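Local coordinates for dihydrodipicolinate reductase N-terminus domain-containing protein (Mycobacterium smegmatis, PDB 6IAQ) that acts as an NADP-dependent amine dehydrogenase that probably makes chiral amines by asymmetric reductive amination of ketones, at residues R227-M235 against L244-F252. Sequence-based numbering, arbitrary orientation.
Sequences RPDIASAAM and LAPGDVIGF
The backbone O of D229 takes a nearly straight hydrogen bond from the N of I250 (2.8 Å) and a weaker CA-H contact from V249. It lies at a beta bulge in the antiparallel pairing of strands 219-230 and 249-260, at one edge of the mixed sheet in the C-terminal domain: I250 and G251 face D229, whose N bonds to the O of G251 from well above the carbonyl plane, 51° out of it. The D229 carboxylate passes beside the backbone of F252, OD1 held by the T253 hydroxyl and OD2 by that of S271. P228, V249 and F252 lean on F190 of helix 187-195.

Beyond the strands, A231 holds the two segments together. Its N reaches the O of D248 (2.9 Å), and its O receives the N of G247 (2.8 Å). P246 and G247 form the corners of a type II turn, G247 with the positive phi (93°) usual there. The A245 N donates to OD2 of D248 (2.8 Å), from above the carboxylate plane, and the D248 N returns a bond to the A245 O. The P246 ring lies against the peptide joining A233 to A234, CD 3.6 Å from the A234 N. M235 and L244 then exchange two backbone bonds, starting the small hairpin 235-237/242-244. I250 holds CG1 between its backbone N and carbonyl carbon (chi1 62°), against the D229 O, which leaves CG2 on the methyl of A231 (3.7 Å). M235, bent at chi3, runs roughly perpendicular to this side chain, its SD 3.9 Å from the I250 CD1.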
ATOM      1  N   ARG A 227     -18.983 -10.455  20.352  1.00 30.37           N
ATOM      2  CA  ARG A 227     -20.390 -10.894  20.413  1.00 31.41           C
ATOM      3  C   ARG A 227     -20.588 -11.965  19.349  1.00 33.58           C
ATOM      4  O   ARG A 227     -19.925 -11.969  18.303  1.00 34.10           O
ATOM      5  CB  ARG A 227     -21.316  -9.688  20.221  1.00 35.77           C
ATOM      6  CG  ARG A 227     -21.209  -9.025  18.862  1.00 40.83           C
ATOM      7  CD  ARG A 227     -22.510  -8.346  18.476  1.00 46.60           C
ATOM      8  NE  ARG A 227     -22.589  -7.977  17.070  1.00 47.28           N
ATOM      9  CZ  ARG A 227     -22.033  -6.893  16.530  1.00 52.01           C
ATOM     10  NH1 ARG A 227     -21.279  -6.071  17.248  1.00 50.17           N
ATOM     11  NH2 ARG A 227     -22.217  -6.638  15.243  1.00 53.32           N
ATOM     12  N   PRO A 228     -21.500 -12.925  19.589  1.00 30.25           N
ATOM     13  CA  PRO A 228     -21.775 -13.957  18.607  1.00 31.15           C
ATOM     14  C   PRO A 228     -22.552 -13.346  17.435  1.00 35.02           C
ATOM     15  O   PRO A 228     -23.264 -12.363  17.634  1.00 36.73           O
ATOM     16  CB  PRO A 228     -22.635 -14.953  19.381  1.00 35.12           C
ATOM     17  CG  PRO A 228     -23.358 -14.067  20.405  1.00 33.02           C
ATOM     18  CD  PRO A 228     -22.309 -13.069  20.818  1.00 32.12           C
ATOM     19  N   ASP A 229     -22.351 -13.921  16.250  1.00 30.55           N
ATOM     20  CA  ASP A 229     -23.205 -13.664  15.074  1.00 32.87           C
ATOM     21  C   ASP A 229     -24.247 -14.776  15.066  1.00 34.79           C
ATOM     22  O   ASP A 229     -23.869 -15.958  15.250  1.00 30.23           O
ATOM     23  CB  ASP A 229     -22.378 -13.570  13.786  1.00 36.05           C
ATOM     24  CG  ASP A 229     -21.322 -12.474  13.812  1.00 35.46           C
ATOM     25  OD1 ASP A 229     -21.534 -11.467  14.466  1.00 37.93           O
ATOM     26  OD2 ASP A 229     -20.278 -12.657  13.167  1.00 34.55           O
ATOM     27  N   ILE A 230     -25.514 -14.407  14.876  1.00 29.60           N
ATOM     28  CA  ILE A 230     -26.679 -15.316  15.061  1.00 28.77           C
ATOM     29  C   ILE A 230     -27.352 -15.515  13.708  1.00 28.52           C
ATOM     30  O   ILE A 230     -27.556 -14.518  13.006  1.00 29.92           O
ATOM     31  CB  ILE A 230     -27.643 -14.672  16.078  1.00 32.83           C
ATOM     32  CG1 ILE A 230     -26.926 -14.302  17.379  1.00 35.01           C
ATOM     33  CG2 ILE A 230     -28.831 -15.575  16.325  1.00 31.56           C
ATOM     34  CD1 ILE A 230     -26.246 -15.481  18.056  1.00 35.98           C
ATOM     35  N   ALA A 231     -27.735 -16.742  13.377  1.00 27.10           N
ATOM     36  CA  ALA A 231     -28.602 -17.053  12.224  1.00 29.86           C
ATOM     37  C   ALA A 231     -29.984 -16.396  12.421  1.00 34.76           C
ATOM     38  O   ALA A 231     -30.657 -16.698  13.421  1.00 31.86           O
ATOM     39  CB  ALA A 231     -28.728 -18.545  12.068  1.00 28.21           C
ATOM     40  N   SER A 232     -30.399 -15.546  11.479  1.00 37.70           N
ATOM     41  CA  SER A 232     -31.708 -14.850  11.497  1.00 34.80           C
ATOM     42  C   SER A 232     -32.797 -15.759  10.905  1.00 40.46           C
ATOM     43  O   SER A 232     -33.981 -15.475  11.108  1.00 44.98           O
ATOM     44  CB  SER A 232     -31.577 -13.545  10.760  1.00 34.96           C
ATOM     45  OG  SER A 232     -31.397 -13.791   9.358  1.00 31.27           O
ATOM     46  N   ALA A 233     -32.407 -16.818  10.196  1.00 40.73           N
ATOM     47  CA  ALA A 233     -33.281 -17.811   9.543  1.00 37.80           C
ATOM     48  C   ALA A 233     -32.460 -19.089   9.325  1.00 41.51           C
ATOM     49  O   ALA A 233     -31.216 -19.060   9.545  1.00 44.19           O
ATOM     50  CB  ALA A 233     -33.780 -17.268   8.223  1.00 39.88           C
ATOM     51  N   ALA A 234     -33.105 -20.182   8.908  1.00 40.09           N
ATOM     52  CA  ALA A 234     -32.423 -21.455   8.586  1.00 41.05           C
ATOM     53  C   ALA A 234     -31.336 -21.200   7.527  1.00 39.32           C
ATOM     54  O   ALA A 234     -31.599 -20.523   6.523  1.00 34.66           O
ATOM     55  CB  ALA A 234     -33.417 -22.489   8.129  1.00 45.68           C
ATOM     56  N   MET A 235     -30.132 -21.698   7.781  1.00 42.07           N
ATOM     57  CA  MET A 235     -28.957 -21.605   6.872  1.00 40.91           C
ATOM     58  C   MET A 235     -28.248 -22.958   6.863  1.00 39.81           C
ATOM     59  O   MET A 235     -28.614 -23.853   7.635  1.00 39.40           O
ATOM     60  CB  MET A 235     -27.933 -20.576   7.360  1.00 40.61           C
ATOM     61  CG  MET A 235     -28.535 -19.358   7.947  1.00 38.19           C
ATOM     62  SD  MET A 235     -27.320 -18.190   8.543  1.00 35.48           S
ATOM     63  CE  MET A 235     -26.220 -18.039   7.126  1.00 41.74           C
ATOM     64  N   LEU A 244     -28.030 -25.069  10.076  1.00 35.46           N
ATOM     65  CA  LEU A 244     -28.058 -24.070  11.167  1.00 33.52           C
ATOM     66  C   LEU A 244     -29.496 -23.569  11.282  1.00 37.64           C
ATOM     67  O   LEU A 244     -30.088 -23.180  10.262  1.00 36.47           O
ATOM     68  CB  LEU A 244     -27.086 -22.941  10.823  1.00 34.95           C
ATOM     69  CG  LEU A 244     -25.620 -23.371  10.666  1.00 33.01           C
ATOM     70  CD1 LEU A 244     -24.829 -22.373   9.847  1.00 31.48           C
ATOM     71  CD2 LEU A 244     -24.981 -23.527  12.020  1.00 34.28           C
ATOM     72  N   ALA A 245     -30.059 -23.644  12.480  1.00 39.73           N
ATOM     73  CA  ALA A 245     -31.440 -23.201  12.774  1.00 42.39           C
ATOM     74  C   ALA A 245     -31.401 -21.727  13.162  1.00 39.55           C
ATOM     75  O   ALA A 245     -30.401 -21.239  13.684  1.00 38.78           O
ATOM     76  CB  ALA A 245     -32.033 -24.046  13.871  1.00 42.00           C
ATOM     77  N   PRO A 246     -32.497 -20.977  12.914  1.00 39.07           N
ATOM     78  CA  PRO A 246     -32.638 -19.628  13.435  1.00 34.51           C
ATOM     79  C   PRO A 246     -32.191 -19.621  14.894  1.00 36.22           C
ATOM     80  O   PRO A 246     -32.618 -20.521  15.601  1.00 40.22           O
ATOM     81  CB  PRO A 246     -34.147 -19.338  13.333  1.00 35.33           C
ATOM     82  CG  PRO A 246     -34.639 -20.256  12.242  1.00 37.13           C
ATOM     83  CD  PRO A 246     -33.690 -21.437  12.188  1.00 40.19           C
ATOM     84  N   GLY A 247     -31.340 -18.668  15.288  1.00 33.86           N
ATOM     85  CA  GLY A 247     -30.850 -18.550  16.672  1.00 32.53           C
ATOM     86  C   GLY A 247     -29.527 -19.274  16.917  1.00 31.02           C
ATOM     87  O   GLY A 247     -28.895 -18.982  17.935  1.00 32.31           O
ATOM     88  N   ASP A 248     -29.113 -20.189  16.035  1.00 32.67           N
ATOM     89  CA  ASP A 248     -27.779 -20.861  16.152  1.00 33.31           C
ATOM     90  C   ASP A 248     -26.665 -19.826  15.972  1.00 33.57           C
ATOM     91  O   ASP A 248     -26.860 -18.816  15.254  1.00 31.87           O
ATOM     92  CB  ASP A 248     -27.613 -21.999  15.144  1.00 33.65           C
ATOM     93  CG  ASP A 248     -28.387 -23.263  15.483  1.00 37.60           C
ATOM     94  OD1 ASP A 248     -28.984 -23.307  16.574  1.00 38.70           O
ATOM     95  OD2 ASP A 248     -28.392 -24.193  14.652  1.00 35.75           O
ATOM     96  N   VAL A 249     -25.530 -20.042  16.629  1.00 32.63           N
ATOM     97  CA  VAL A 249     -24.316 -19.200  16.437  1.00 31.46           C
ATOM     98  C   VAL A 249     -23.722 -19.548  15.069  1.00 30.08           C
ATOM     99  O   VAL A 249     -23.618 -20.747  14.746  1.00 26.23           O
ATOM    100  CB  VAL A 249     -23.298 -19.362  17.576  1.00 33.19           C
ATOM    101  CG1 VAL A 249     -22.028 -18.568  17.296  1.00 32.52           C
ATOM    102  CG2 VAL A 249     -23.911 -18.956  18.910  1.00 34.96           C
ATOM    103  N   ILE A 250     -23.378 -18.527  14.269  1.00 29.11           N
ATOM    104  CA  ILE A 250     -22.821 -18.744  12.903  1.00 30.93           C
ATOM    105  C   ILE A 250     -21.441 -18.085  12.774  1.00 28.42           C
ATOM    106  O   ILE A 250     -20.938 -18.035  11.647  1.00 26.76           O
ATOM    107  CB  ILE A 250     -23.790 -18.244  11.818  1.00 30.81           C
ATOM    108  CG1 ILE A 250     -24.038 -16.736  11.928  1.00 30.98           C
ATOM    109  CG2 ILE A 250     -25.067 -19.054  11.831  1.00 33.64           C
ATOM    110  CD1 ILE A 250     -24.821 -16.151  10.756  1.00 32.27           C
ATOM    111  N   GLY A 251     -20.874 -17.615  13.884  1.00 29.17           N
ATOM    112  CA  GLY A 251     -19.577 -16.951  13.895  1.00 29.78           C
ATOM    113  C   GLY A 251     -19.537 -15.928  14.976  1.00 29.94           C
ATOM    114  O   GLY A 251     -20.365 -15.996  15.894  1.00 31.95           O
ATOM    115  N   PHE A 252     -18.626 -14.978  14.870  1.00 27.88           N
ATOM    116  CA  PHE A 252     -18.572 -13.890  15.861  1.00 29.15           C
ATOM    117  C   PHE A 252     -17.903 -12.661  15.266  1.00 29.00           C
ATOM    118  O   PHE A 252     -17.168 -12.754  14.262  1.00 28.59           O
ATOM    119  CB  PHE A 252     -17.898 -14.329  17.173  1.00 28.53           C
ATOM    120  CG  PHE A 252     -16.459 -14.777  17.085  1.00 30.03           C
ATOM    121  CD1 PHE A 252     -15.419 -13.861  17.013  1.00 32.97           C
ATOM    122  CD2 PHE A 252     -16.137 -16.120  17.193  1.00 28.49           C
ATOM    123  CE1 PHE A 252     -14.097 -14.283  16.955  1.00 31.07           C
ATOM    124  CE2 PHE A 252     -14.816 -16.535  17.125  1.00 28.31           C
ATOM    125  CZ  PHE A 252     -13.804 -15.616  17.023  1.00 30.00           C
TER